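Local atomic coordinates of F5/8 type C domain protein (Bacteroides ovatus, PDB entry 4ZRX), a protein that probably hydrolyses terminal alpha-L-fucosyl linkages of glycans with a TIM-barrel catalytic domain, and carries an F5/8 type C domain that may bind carbohydrate. Residues A[12-17]-A[21-26]; A[265-268]-A[272-275]; A[291-294]-A[300-303]; A[327-332]-A[343-348]. All blocks are in the same frame, centred on the assembly; numbering follows the deposited sequence. Where two conformers were deposited one is given.

Contact 1: A[12-17]-A[21-26]; sequences VEFPQS and EQKVDM
K23 lays the aliphatic part of its side chain over one face of the F14 ring, making a CH-pi contact. K23 CG stands 3.8 Å from the ring centroid and 16° off the ring normal, displaced toward the rim, where F14 CD2 is its nearest atom at 3.6 Å. Beyond CG the lysine is fully extended, and its run of methylenes crosses F14 at about a right angle, carrying NZ past the ring to a hydrogen bond with the carbonyl O of A277.

The second aromatic contact is of the Met-aromatic kind. The SE of M26, a selenomethionine, lies at the edge of the F14 ring, 5.3 Å from its centroid and 79° off the normal, so the phenyl group is held on a face and at a rim by residues one helical turn apart.

The remaining contacts are apolar. M26 SE abuts P15 CD, 3.6 Å away. A bend at chi3 (82°) then turns the methyl group back along the strand, where M26 CE comes doubtfully close to V12 CG2, at 3.3 Å, and passes 3.6 Å from E13 O.

A short loop leads from strand 11-13 into helix 20-27, which packs back against both. V12 and F14 pair through their backbones with L280 and T278, antiparallel to strand 279-290, while V24, on another side of the helix, packs against helix 271-274.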
loop_
_atom_site.group_PDB
_atom_site.type_symbol
_atom_site.label_atom_id
_atom_site.label_comp_id
_atom_site.label_asym_id
_atom_site.label_seq_id
_atom_site.Cartn_x
_atom_site.Cartn_y
_atom_site.Cartn_z
ATOM N N VAL A 12 -9.607 -21.649 -16.323
ATOM C CA VAL A 12 -10.188 -22.961 -16.455
ATOM C C VAL A 12 -11.692 -22.864 -16.273
ATOM O O VAL A 12 -12.164 -22.153 -15.423
ATOM C CB VAL A 12 -9.560 -23.970 -15.436
ATOM C CG1 VAL A 12 -9.777 -23.552 -13.946
ATOM C CG2 VAL A 12 -10.109 -25.356 -15.652
ATOM N N GLU A 13 -12.434 -23.600 -17.112
ATOM C CA GLU A 13 -13.886 -23.711 -17.031
ATOM C C GLU A 13 -14.223 -25.054 -16.384
ATOM O O GLU A 13 -13.718 -26.080 -16.830
ATOM C CB GLU A 13 -14.482 -23.674 -18.453
ATOM C CG GLU A 13 -14.312 -22.336 -19.151
ATOM C CD GLU A 13 -13.546 -22.404 -20.489
ATOM O OE1 GLU A 13 -12.545 -23.164 -20.619
ATOM O OE2 GLU A 13 -13.918 -21.639 -21.394
ATOM N N PHE A 14 -15.062 -25.071 -15.361
ATOM C CA PHE A 14 -15.437 -26.317 -14.739
ATOM C C PHE A 14 -16.573 -26.917 -15.600
ATOM O O PHE A 14 -17.475 -26.187 -16.023
ATOM C CB PHE A 14 -15.941 -26.118 -13.325
ATOM C CG PHE A 14 -14.966 -25.457 -12.417
ATOM C CD1 PHE A 14 -13.606 -25.813 -12.422
ATOM C CD2 PHE A 14 -15.415 -24.505 -11.508
ATOM C CE1 PHE A 14 -12.705 -25.188 -11.551
ATOM C CE2 PHE A 14 -14.502 -23.872 -10.635
ATOM C CZ PHE A 14 -13.148 -24.246 -10.661
ATOM N N PRO A 15 -16.499 -28.222 -15.890
ATOM C CA PRO A 15 -17.628 -28.891 -16.576
ATOM C C PRO A 15 -18.915 -28.766 -15.781
ATOM O O PRO A 15 -18.893 -28.655 -14.559
ATOM C CB PRO A 15 -17.202 -30.359 -16.637
ATOM C CG PRO A 15 -15.741 -30.353 -16.473
ATOM C CD PRO A 15 -15.369 -29.139 -15.672
ATOM N N GLN A 16 -20.027 -28.843 -16.483
ATOM C CA GLN A 16 -21.300 -28.355 -15.955
ATOM C C GLN A 16 -21.745 -28.924 -14.608
ATOM O O GLN A 16 -22.303 -28.207 -13.803
ATOM C CB GLN A 16 -22.416 -28.563 -16.976
ATOM C CG GLN A 16 -23.355 -27.378 -17.104
ATOM C CD GLN A 16 -24.351 -27.602 -18.213
ATOM O OE1 GLN A 16 -24.678 -28.742 -18.540
ATOM N NE2 GLN A 16 -24.832 -26.524 -18.808
ATOM N N SER A 17 -21.531 -30.189 -14.351
ATOM C CA SER A 17 -21.892 -30.698 -13.039
ATOM C C SER A 17 -20.664 -31.309 -12.389
ATOM O O SER A 17 -20.686 -32.421 -11.892
ATOM C CB SER A 17 -23.060 -31.685 -13.152
ATOM O OG SER A 17 -22.727 -32.759 -14.008
ATOM N N GLU A 21 -14.944 -31.795 -5.481
ATOM C CA GLU A 21 -13.639 -32.444 -5.571
ATOM C C GLU A 21 -13.022 -32.206 -6.948
ATOM O O GLU A 21 -11.839 -31.931 -7.042
ATOM C CB GLU A 21 -13.736 -33.950 -5.266
ATOM C CG GLU A 21 -14.064 -34.253 -3.785
ATOM C CD GLU A 21 -15.562 -34.105 -3.396
ATOM O OE1 GLU A 21 -16.488 -34.049 -4.282
ATOM O OE2 GLU A 21 -15.796 -34.002 -2.165
ATOM N N GLN A 22 -13.827 -32.277 -7.998
ATOM C CA GLN A 22 -13.330 -32.035 -9.344
ATOM C C GLN A 22 -12.903 -30.560 -9.492
ATOM O O GLN A 22 -11.888 -30.255 -10.109
ATOM C CB GLN A 22 -14.392 -32.413 -10.379
ATOM C CG GLN A 22 -14.471 -33.901 -10.539
ATOM C CD GLN A 22 -15.860 -34.393 -10.918
ATOM O OE1 GLN A 22 -16.595 -33.724 -11.646
ATOM N NE2 GLN A 22 -16.227 -35.569 -10.408
ATOM N N LYS A 23 -13.711 -29.651 -8.960
ATOM C CA LYS A 23 -13.339 -28.216 -8.988
ATOM C C LYS A 23 -12.028 -27.947 -8.265
ATOM O O LYS A 23 -11.224 -27.179 -8.759
ATOM C CB LYS A 23 -14.425 -27.320 -8.378
ATOM C CG LYS A 23 -15.691 -27.295 -9.206
ATOM C CD LYS A 23 -16.732 -26.380 -8.636
ATOM C CE LYS A 23 -17.980 -26.449 -9.464
ATOM N NZ LYS A 23 -19.018 -25.533 -8.947
ATOM N N VAL A 24 -11.846 -28.555 -7.101
ATOM C CA VAL A 24 -10.630 -28.373 -6.344
ATOM C C VAL A 24 -9.410 -28.904 -7.100
ATOM O O VAL A 24 -8.378 -28.248 -7.119
ATOM C CB VAL A 24 -10.742 -28.989 -4.943
ATOM C CG1 VAL A 24 -9.412 -29.090 -4.285
ATOM C CG2 VAL A 24 -11.670 -28.120 -4.106
ATOM N N ASP A 25 -9.565 -30.065 -7.741
ATOM C CA ASP A 25 -8.494 -30.684 -8.527
ATOM C C ASP A 25 -8.084 -29.789 -9.700
ATOM O O ASP A 25 -6.900 -29.578 -9.963
ATOM C CB ASP A 25 -9.004 -32.071 -9.051
ATOM C CG ASP A 25 -7.943 -32.873 -9.748
ATOM O OD1 ASP A 25 -7.610 -32.565 -10.895
ATOM O OD2 ASP A 25 -7.502 -33.894 -9.177
HETATM N N MSE A 26 -9.077 -29.229 -10.394
HETATM C CA MSE A 26 -8.803 -28.359 -11.504
HETATM C C MSE A 26 -8.204 -27.034 -10.995
HETATM O O MSE A 26 -7.233 -26.517 -11.541
HETATM C CB MSE A 26 -10.069 -28.136 -12.319
HETATM C CG MSE A 26 -10.528 -29.448 -12.996
HETATM SE SE MSE A 26 -12.152 -29.164 -14.015
HETATM C CE MSE A 26 -11.345 -28.449 -15.629
#

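Contact 2: A[265-268]-A[272-275]; sequences AEDL and KILE
D267 and I273 form a small van der Waals contact between an acidic and an aliphatic side chain, in the excursion that leads from helix 252-259 into the short helix 271-274. The two side chains approach from opposite directions. I273 CG2 rests against the carboxylate, 3.8 Å from D267 OD1, and I273 CB lies equally far, 3.8 Å, from D267 OD2. The other branch of the isoleucine reaches past the carboxylate to the main chain, where its CD1 comes within 3.6 Å of D267 O. I273 CG2 also approaches L268 C, more loosely, at 4.2 Å.

The aspartate is turned toward the helix because its CG stands opposite the backbone N (chi1 -180°). In this pose OD1 accepts from G269 N, which makes an Asx turn, and OD2 is hydrogen-bonded to S270 OG; that hydroxyl also bonds to I273 N. One serine thus ties both the acid and the isoleucine backbone to the turn between them, and both carboxylate oxygens of D267 have partners although they face a hydrocarbon branch. The helix itself is short and weakly bonded, with a 3.3 Å link from E275 N to K272 O.

L268 points its side chain away from the helix, onto R235 and V261, and its backbone pairs with V243. I273 touches V243 and V261 as well, while L274 turns to helix 20-27.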
loop_
_atom_site.group_PDB
_atom_site.type_symbol
_atom_site.label_atom_id
_atom_site.label_comp_id
_atom_site.label_asym_id
_atom_site.label_seq_id
_atom_site.Cartn_x
_atom_site.Cartn_y
_atom_site.Cartn_z
ATOM N N ALA A 265 -13.773 -7.610 -1.709
ATOM C CA ALA A 265 -14.345 -8.683 -0.883
ATOM C C ALA A 265 -13.278 -9.476 -0.177
ATOM O O ALA A 265 -12.119 -9.580 -0.645
ATOM C CB ALA A 265 -15.182 -9.568 -1.756
ATOM N N GLU A 266 -13.699 -10.052 0.931
ATOM C CA GLU A 266 -12.789 -10.832 1.763
ATOM C C GLU A 266 -12.367 -12.146 1.176
ATOM O O GLU A 266 -11.145 -12.448 1.194
ATOM C CB GLU A 266 -13.433 -11.025 3.088
ATOM C CG GLU A 266 -13.393 -9.711 3.818
ATOM C CD GLU A 266 -14.241 -9.703 5.014
ATOM O OE1 GLU A 266 -15.092 -10.640 5.150
ATOM O OE2 GLU A 266 -14.143 -8.702 5.766
ATOM N N ASP A 267 -13.319 -12.903 0.650
ATOM C CA ASP A 267 -13.052 -14.246 0.114
ATOM C C ASP A 267 -13.263 -14.273 -1.371
ATOM O O ASP A 267 -14.407 -14.109 -1.843
ATOM C CB ASP A 267 -13.979 -15.247 0.784
ATOM C CG ASP A 267 -13.781 -16.699 0.292
ATOM O OD1 ASP A 267 -12.787 -16.984 -0.399
ATOM O OD2 ASP A 267 -14.671 -17.537 0.595
ATOM N N LEU A 268 -12.173 -14.494 -2.102
ATOM C CA LEU A 268 -12.176 -14.558 -3.517
ATOM C C LEU A 268 -11.735 -15.921 -4.056
ATOM O O LEU A 268 -11.547 -16.041 -5.260
ATOM C CB LEU A 268 -11.338 -13.423 -4.103
ATOM C CG LEU A 268 -11.828 -11.998 -3.729
ATOM C CD1 LEU A 268 -10.889 -10.974 -4.286
ATOM C CD2 LEU A 268 -13.255 -11.787 -4.303
ATOM N N LYS A 272 -15.249 -23.096 -0.228
ATOM C CA LYS A 272 -16.650 -22.740 -0.048
ATOM C C LYS A 272 -17.157 -21.950 -1.228
ATOM O O LYS A 272 -18.237 -22.247 -1.757
ATOM C CB LYS A 272 -16.788 -21.926 1.227
ATOM C CG LYS A 272 -18.164 -21.426 1.611
ATOM C CD LYS A 272 -17.933 -20.428 2.823
ATOM C CE LYS A 272 -18.952 -19.350 2.960
ATOM N NZ LYS A 272 -20.201 -19.965 3.516
ATOM N N ILE A 273 -16.432 -20.918 -1.636
ATOM C CA ILE A 273 -16.919 -20.104 -2.730
ATOM C C ILE A 273 -16.792 -20.785 -4.101
ATOM O O ILE A 273 -17.547 -20.457 -5.021
ATOM C CB ILE A 273 -16.335 -18.685 -2.652
ATOM C CG1 ILE A 273 -17.259 -17.680 -3.334
ATOM C CG2 ILE A 273 -14.879 -18.563 -3.177
ATOM C CD1 ILE A 273 -17.185 -16.305 -2.629
ATOM N N LEU A 274 -15.876 -21.753 -4.251
ATOM C CA LEU A 274 -15.850 -22.586 -5.471
ATOM C C LEU A 274 -17.154 -23.259 -5.792
ATOM O O LEU A 274 -17.449 -23.495 -6.970
ATOM C CB LEU A 274 -14.803 -23.693 -5.375
ATOM C CG LEU A 274 -13.380 -23.209 -5.490
ATOM C CD1 LEU A 274 -12.405 -24.401 -5.373
ATOM C CD2 LEU A 274 -13.189 -22.493 -6.829
ATOM N N GLU A 275 -17.951 -23.522 -4.754
ATOM C CA GLU A 275 -19.234 -24.246 -4.895
ATOM C C GLU A 275 -20.131 -23.693 -5.984
ATOM O O GLU A 275 -20.600 -24.451 -6.808
ATOM C CB GLU A 275 -20.002 -24.296 -3.567
ATOM C CG GLU A 275 -19.315 -25.174 -2.463
ATOM C CD GLU A 275 -19.572 -26.674 -2.593
ATOM O OE1 GLU A 275 -20.189 -27.119 -3.597
ATOM O OE2 GLU A 275 -19.149 -27.428 -1.686
#

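Contact 3: A[291-294]-A[300-303]; sequences IRPG and EEDG
R292 and D302 lie side by side and point the same way, yet their charged groups are set almost perpendicular, with the guanidinium and carboxylate planes 85° apart. A single oxygen therefore serves the salt bridge: D302 OD1 sits in the guanidinium plane, 2.9 Å from R292 NH2 in a fairly straight bond (162°), and is met on its anti side. R292 NH1 reaches the same oxygen only weakly, at 3.3 Å. The backbone O of E301 lies over one guanidinium face, and D341, on helix 339-356, forms a second salt bridge with NH2.

Both segments belong to the long loop that follows barrel strand 279-290 and precedes helix 308-316, a beta-alpha connection of the TIM barrel. E301 crosses this loop from its 3-10 turn in the direction opposed to P293. Its chain is extended beyond CG (chi2 178°), so that E301 OE1 accepts a hydrogen bond from G294 N, 2.9 Å long, on the syn side but well out of the carboxylate plane. P293 CD packs against that same oxygen at 3.4 Å. A water donates to E301 OE1 over 2.7 Å and accepts from R292 NH1 over 3.2 Å, bridging two opposite charges that do not touch directly.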
loop_
_atom_site.group_PDB
_atom_site.type_symbol
_atom_site.label_atom_id
_atom_site.label_comp_id
_atom_site.label_asym_id
_atom_site.label_seq_id
_atom_site.Cartn_x
_atom_site.Cartn_y
_atom_site.Cartn_z
ATOM N N ILE A 291 3.101 6.873 -1.268
ATOM C CA ILE A 291 4.023 7.311 -0.190
ATOM C C ILE A 291 3.527 8.503 0.597
ATOM O O ILE A 291 4.034 8.765 1.730
ATOM C CB ILE A 291 5.457 7.513 -0.710
ATOM C CG1 ILE A 291 6.450 7.222 0.405
ATOM C CG2 ILE A 291 5.619 8.904 -1.343
ATOM C CD1 ILE A 291 7.949 7.324 -0.047
ATOM N N ARG A 292 2.569 9.224 0.015
ATOM C CA ARG A 292 1.948 10.402 0.626
ATOM C C ARG A 292 0.460 10.157 0.761
ATOM O O ARG A 292 -0.050 9.173 0.232
ATOM C CB ARG A 292 2.178 11.627 -0.270
ATOM C CG ARG A 292 3.616 12.154 -0.248
ATOM C CD ARG A 292 4.106 12.732 -1.565
ATOM N NE ARG A 292 5.352 13.451 -1.329
ATOM C CZ ARG A 292 5.440 14.729 -0.959
ATOM N NH1 ARG A 292 4.387 15.546 -0.902
ATOM N NH2 ARG A 292 6.640 15.221 -0.735
ATOM N N PRO A 293 -0.278 11.068 1.395
ATOM C CA PRO A 293 -1.736 10.832 1.469
ATOM C C PRO A 293 -2.419 10.846 0.089
ATOM O O PRO A 293 -3.271 9.997 -0.173
ATOM C CB PRO A 293 -2.226 11.984 2.330
ATOM C CG PRO A 293 -1.096 12.254 3.224
ATOM C CD PRO A 293 0.137 12.099 2.359
ATOM N N GLY A 294 -2.028 11.781 -0.769
ATOM C CA GLY A 294 -2.542 11.873 -2.121
ATOM C C GLY A 294 -1.607 11.156 -3.129
ATOM O O GLY A 294 -0.490 10.797 -2.795
ATOM N N GLU A 300 1.843 20.632 0.585
ATOM C CA GLU A 300 1.167 20.512 1.868
ATOM C C GLU A 300 1.385 19.152 2.536
ATOM O O GLU A 300 1.174 18.989 3.751
ATOM C CB GLU A 300 -0.343 20.715 1.670
ATOM C CG GLU A 300 -0.753 22.069 1.125
ATOM C CD GLU A 300 -0.680 22.255 -0.389
ATOM O OE1 GLU A 300 -0.263 21.382 -1.144
ATOM O OE2 GLU A 300 -0.988 23.359 -0.879
ATOM N N GLU A 301 1.766 18.155 1.710
ATOM C CA GLU A 301 2.043 16.820 2.200
ATOM C C GLU A 301 3.535 16.476 2.323
ATOM O O GLU A 301 3.878 15.335 2.604
ATOM C CB GLU A 301 1.320 15.812 1.259
ATOM C CG GLU A 301 -0.173 15.910 1.346
ATOM C CD GLU A 301 -0.969 14.990 0.417
ATOM O OE1 GLU A 301 -0.369 14.152 -0.343
ATOM O OE2 GLU A 301 -2.260 15.183 0.463
ATOM N N ASP A 302 4.418 17.442 2.177
ATOM C CA ASP A 302 5.859 17.182 2.338
ATOM C C ASP A 302 6.202 16.621 3.747
ATOM O O ASP A 302 7.131 15.816 3.882
ATOM C CB ASP A 302 6.673 18.441 2.106
ATOM C CG ASP A 302 6.716 18.898 0.683
ATOM O OD1 ASP A 302 6.427 18.094 -0.221
ATOM O OD2 ASP A 302 7.102 20.083 0.451
ATOM N N GLY A 303 5.468 17.053 4.769
ATOM C CA GLY A 303 5.651 16.551 6.138
ATOM C C GLY A 303 4.787 15.351 6.452
ATOM O O GLY A 303 4.699 14.932 7.591
HETATM O O HOH W 1 1.559 14.700 -2.204
#

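Contact 4: A[327-332]-A[343-348]; sequences LNIPPD and KRLKEF
The end of strand 324-328 and the loop after it pass alongside helix 339-356 without close backbone approach, the nearest CA atoms being those of I329 and L345 at 9.3 Å, and side chains fill the interval. L345 touches both I329 and L327. Its CD1 meets I329 CG1 tip to tip at 3.9 Å, and its CD2 lies 4.2 Å from L327 CD2, the two leucines sliding past each other in opposite directions. The same methyl, L327 CD2, approaches F348 CE2 obliquely at 4.2 Å, one turn further along the helix. A trans chi1 (-180°) swings the isobutyl group of L327 out toward the helix.

This is the strand-to-helix packing of a TIM barrel. Strand 324-328 lies between the parallel strands 44-48 and 279-290, so it closes the barrel, and helix 339-356 covers it from outside. Alternate residues face opposite ways: L327 and I329 turn to the helix, whereas N328 between them bonds to H49, S290 and W295. Neighbouring helices extend the apolar layer, with L84 of helix 77-86 touching both I329 and L345, and L308, L311 and Y315 of helix 308-316 packed on F348.

On a more solvent-accessible side of the helix, R344 NE donates to E347 OE1 over 2.8 Å (166°), a salt bridge within one turn. The acceptor lies close to the guanidinium plane, and R344 NH1 is anchored separately on K306 O.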
loop_
_atom_site.group_PDB
_atom_site.type_symbol
_atom_site.label_atom_id
_atom_site.label_comp_id
_atom_site.label_asym_id
_atom_site.label_seq_id
_atom_site.Cartn_x
_atom_site.Cartn_y
_atom_site.Cartn_z
ATOM N N LEU A 327 4.107 1.091 -5.325
ATOM C CA LEU A 327 4.200 2.269 -4.420
ATOM C C LEU A 327 4.364 3.521 -5.254
ATOM O O LEU A 327 5.287 3.625 -6.059
ATOM C CB LEU A 327 5.351 2.117 -3.490
ATOM C CG LEU A 327 5.582 3.249 -2.490
ATOM C CD1 LEU A 327 4.441 3.351 -1.540
ATOM C CD2 LEU A 327 6.907 3.070 -1.687
ATOM N N ASN A 328 3.494 4.501 -5.032
ATOM C CA ASN A 328 3.541 5.739 -5.788
ATOM C C ASN A 328 4.401 6.781 -5.133
ATOM O O ASN A 328 4.235 7.037 -3.941
ATOM C CB ASN A 328 2.127 6.316 -5.901
ATOM C CG ASN A 328 2.113 7.697 -6.516
ATOM O OD1 ASN A 328 2.322 7.881 -7.746
ATOM N ND2 ASN A 328 1.850 8.727 -5.662
ATOM N N ILE A 329 5.227 7.414 -5.945
ATOM C CA ILE A 329 6.058 8.537 -5.485
ATOM C C ILE A 329 5.869 9.637 -6.530
ATOM O O ILE A 329 6.272 9.467 -7.706
ATOM C CB ILE A 329 7.579 8.159 -5.379
ATOM C CG1 ILE A 329 7.761 6.992 -4.379
ATOM C CG2 ILE A 329 8.369 9.380 -4.940
ATOM C CD1 ILE A 329 7.819 5.705 -5.023
ATOM N N PRO A 330 5.258 10.742 -6.128
ATOM C CA PRO A 330 4.876 11.729 -7.162
ATOM C C PRO A 330 5.919 12.799 -7.392
ATOM O O PRO A 330 6.223 13.522 -6.452
ATOM C CB PRO A 330 3.658 12.377 -6.575
ATOM C CG PRO A 330 3.845 12.260 -5.080
ATOM C CD PRO A 330 4.655 11.041 -4.824
ATOM N N PRO A 331 6.395 12.986 -8.621
ATOM C CA PRO A 331 7.283 14.116 -8.889
ATOM C C PRO A 331 6.565 15.441 -8.669
ATOM O O PRO A 331 5.359 15.560 -8.877
ATOM C CB PRO A 331 7.685 13.918 -10.342
ATOM C CG PRO A 331 7.528 12.444 -10.581
ATOM C CD PRO A 331 6.270 12.086 -9.788
ATOM N N ASP A 332 7.322 16.443 -8.243
ATOM C CA ASP A 332 6.781 17.732 -7.881
ATOM C C ASP A 332 6.744 18.759 -9.045
ATOM O O ASP A 332 6.891 18.372 -10.228
ATOM C CB ASP A 332 7.582 18.237 -6.672
ATOM C CG ASP A 332 8.976 18.662 -6.991
ATOM O OD1 ASP A 332 9.397 18.704 -8.161
ATOM O OD2 ASP A 332 9.666 19.008 -5.984
ATOM N N LYS A 343 14.765 10.627 0.881
ATOM C CA LYS A 343 15.350 10.184 2.119
ATOM C C LYS A 343 14.582 8.975 2.659
ATOM O O LYS A 343 15.193 8.025 3.144
ATOM C CB LYS A 343 15.338 11.304 3.147
ATOM C CG LYS A 343 16.130 11.014 4.398
ATOM C CD LYS A 343 16.140 12.219 5.290
ATOM C CE LYS A 343 16.864 11.889 6.573
ATOM N NZ LYS A 343 17.219 13.114 7.272
ATOM N N ARG A 344 13.261 9.042 2.614
ATOM C CA ARG A 344 12.448 7.962 3.122
ATOM C C ARG A 344 12.574 6.660 2.264
ATOM O O ARG A 344 12.606 5.543 2.826
ATOM C CB ARG A 344 10.987 8.402 3.259
ATOM C CG ARG A 344 10.084 7.337 3.796
ATOM C CD ARG A 344 10.437 6.809 5.205
ATOM N NE ARG A 344 10.998 7.830 6.073
ATOM C CZ ARG A 344 10.323 8.842 6.598
ATOM N NH1 ARG A 344 9.022 9.028 6.363
ATOM N NH2 ARG A 344 10.991 9.718 7.377
ATOM N N LEU A 345 12.709 6.805 0.967
ATOM C CA LEU A 345 12.943 5.660 0.095
ATOM C C LEU A 345 14.265 4.987 0.375
ATOM O O LEU A 345 14.349 3.767 0.352
ATOM C CB LEU A 345 12.862 6.052 -1.377
ATOM C CG LEU A 345 11.456 6.369 -1.903
ATOM C CD1 LEU A 345 11.523 6.884 -3.312
ATOM C CD2 LEU A 345 10.556 5.121 -1.825
ATOM N N LYS A 346 15.300 5.801 0.644
ATOM C CA LYS A 346 16.610 5.272 1.017
ATOM C C LYS A 346 16.525 4.515 2.344
ATOM O O LYS A 346 17.080 3.423 2.485
ATOM C CB LYS A 346 17.637 6.389 1.155
ATOM C CG LYS A 346 17.964 6.978 -0.203
ATOM C CD LYS A 346 19.041 8.076 -0.149
ATOM C CE LYS A 346 19.356 8.580 -1.528
ATOM N NZ LYS A 346 20.039 9.881 -1.430
ATOM N N GLU A 347 15.854 5.112 3.305
ATOM C CA GLU A 347 15.623 4.445 4.609
ATOM C C GLU A 347 14.912 3.108 4.452
ATOM O O GLU A 347 15.247 2.149 5.126
ATOM C CB GLU A 347 14.847 5.321 5.553
ATOM C CG GLU A 347 15.678 6.518 6.067
ATOM C CD GLU A 347 14.824 7.566 6.791
ATOM O OE1 GLU A 347 13.578 7.362 6.964
ATOM O OE2 GLU A 347 15.431 8.594 7.231
ATOM N N PHE A 348 13.909 3.073 3.578
ATOM C CA PHE A 348 13.120 1.879 3.351
ATOM C C PHE A 348 13.979 0.828 2.672
ATOM O O PHE A 348 13.955 -0.347 3.039
ATOM C CB PHE A 348 11.905 2.310 2.560
ATOM C CG PHE A 348 10.893 1.233 2.211
ATOM C CD1 PHE A 348 10.581 0.174 3.077
ATOM C CD2 PHE A 348 10.152 1.359 1.031
ATOM C CE1 PHE A 348 9.613 -0.737 2.751
ATOM C CE2 PHE A 348 9.204 0.418 0.671
ATOM C CZ PHE A 348 8.902 -0.634 1.544
#

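The four contacts form two pairs at separate places on the barrel domain. Contacts 1 and 2, centres 15 Å apart, meet where K23 NZ reaches L274 O at 3.2 Å, a probable hydrogen bond, and where V24 CG2 packs on L274 CD1 at 4.0 Å. Contacts 3 and 4, centres 11 Å apart, meet where the loop leaving strand 279-290 runs beside strand 324-328: I291 N lies 2.9 Å from N328 O, probably hydrogen-bonded, and I291 CD1 touches L345 CD2 at 3.8 Å. The pairs are remote, contacts 2 and 4 approaching to about 19 Å between nearest atoms. Contacts 1 and 4 nevertheless reach the same sheet, through strands 11-13 and 324-328, which both pair with strand 279-290.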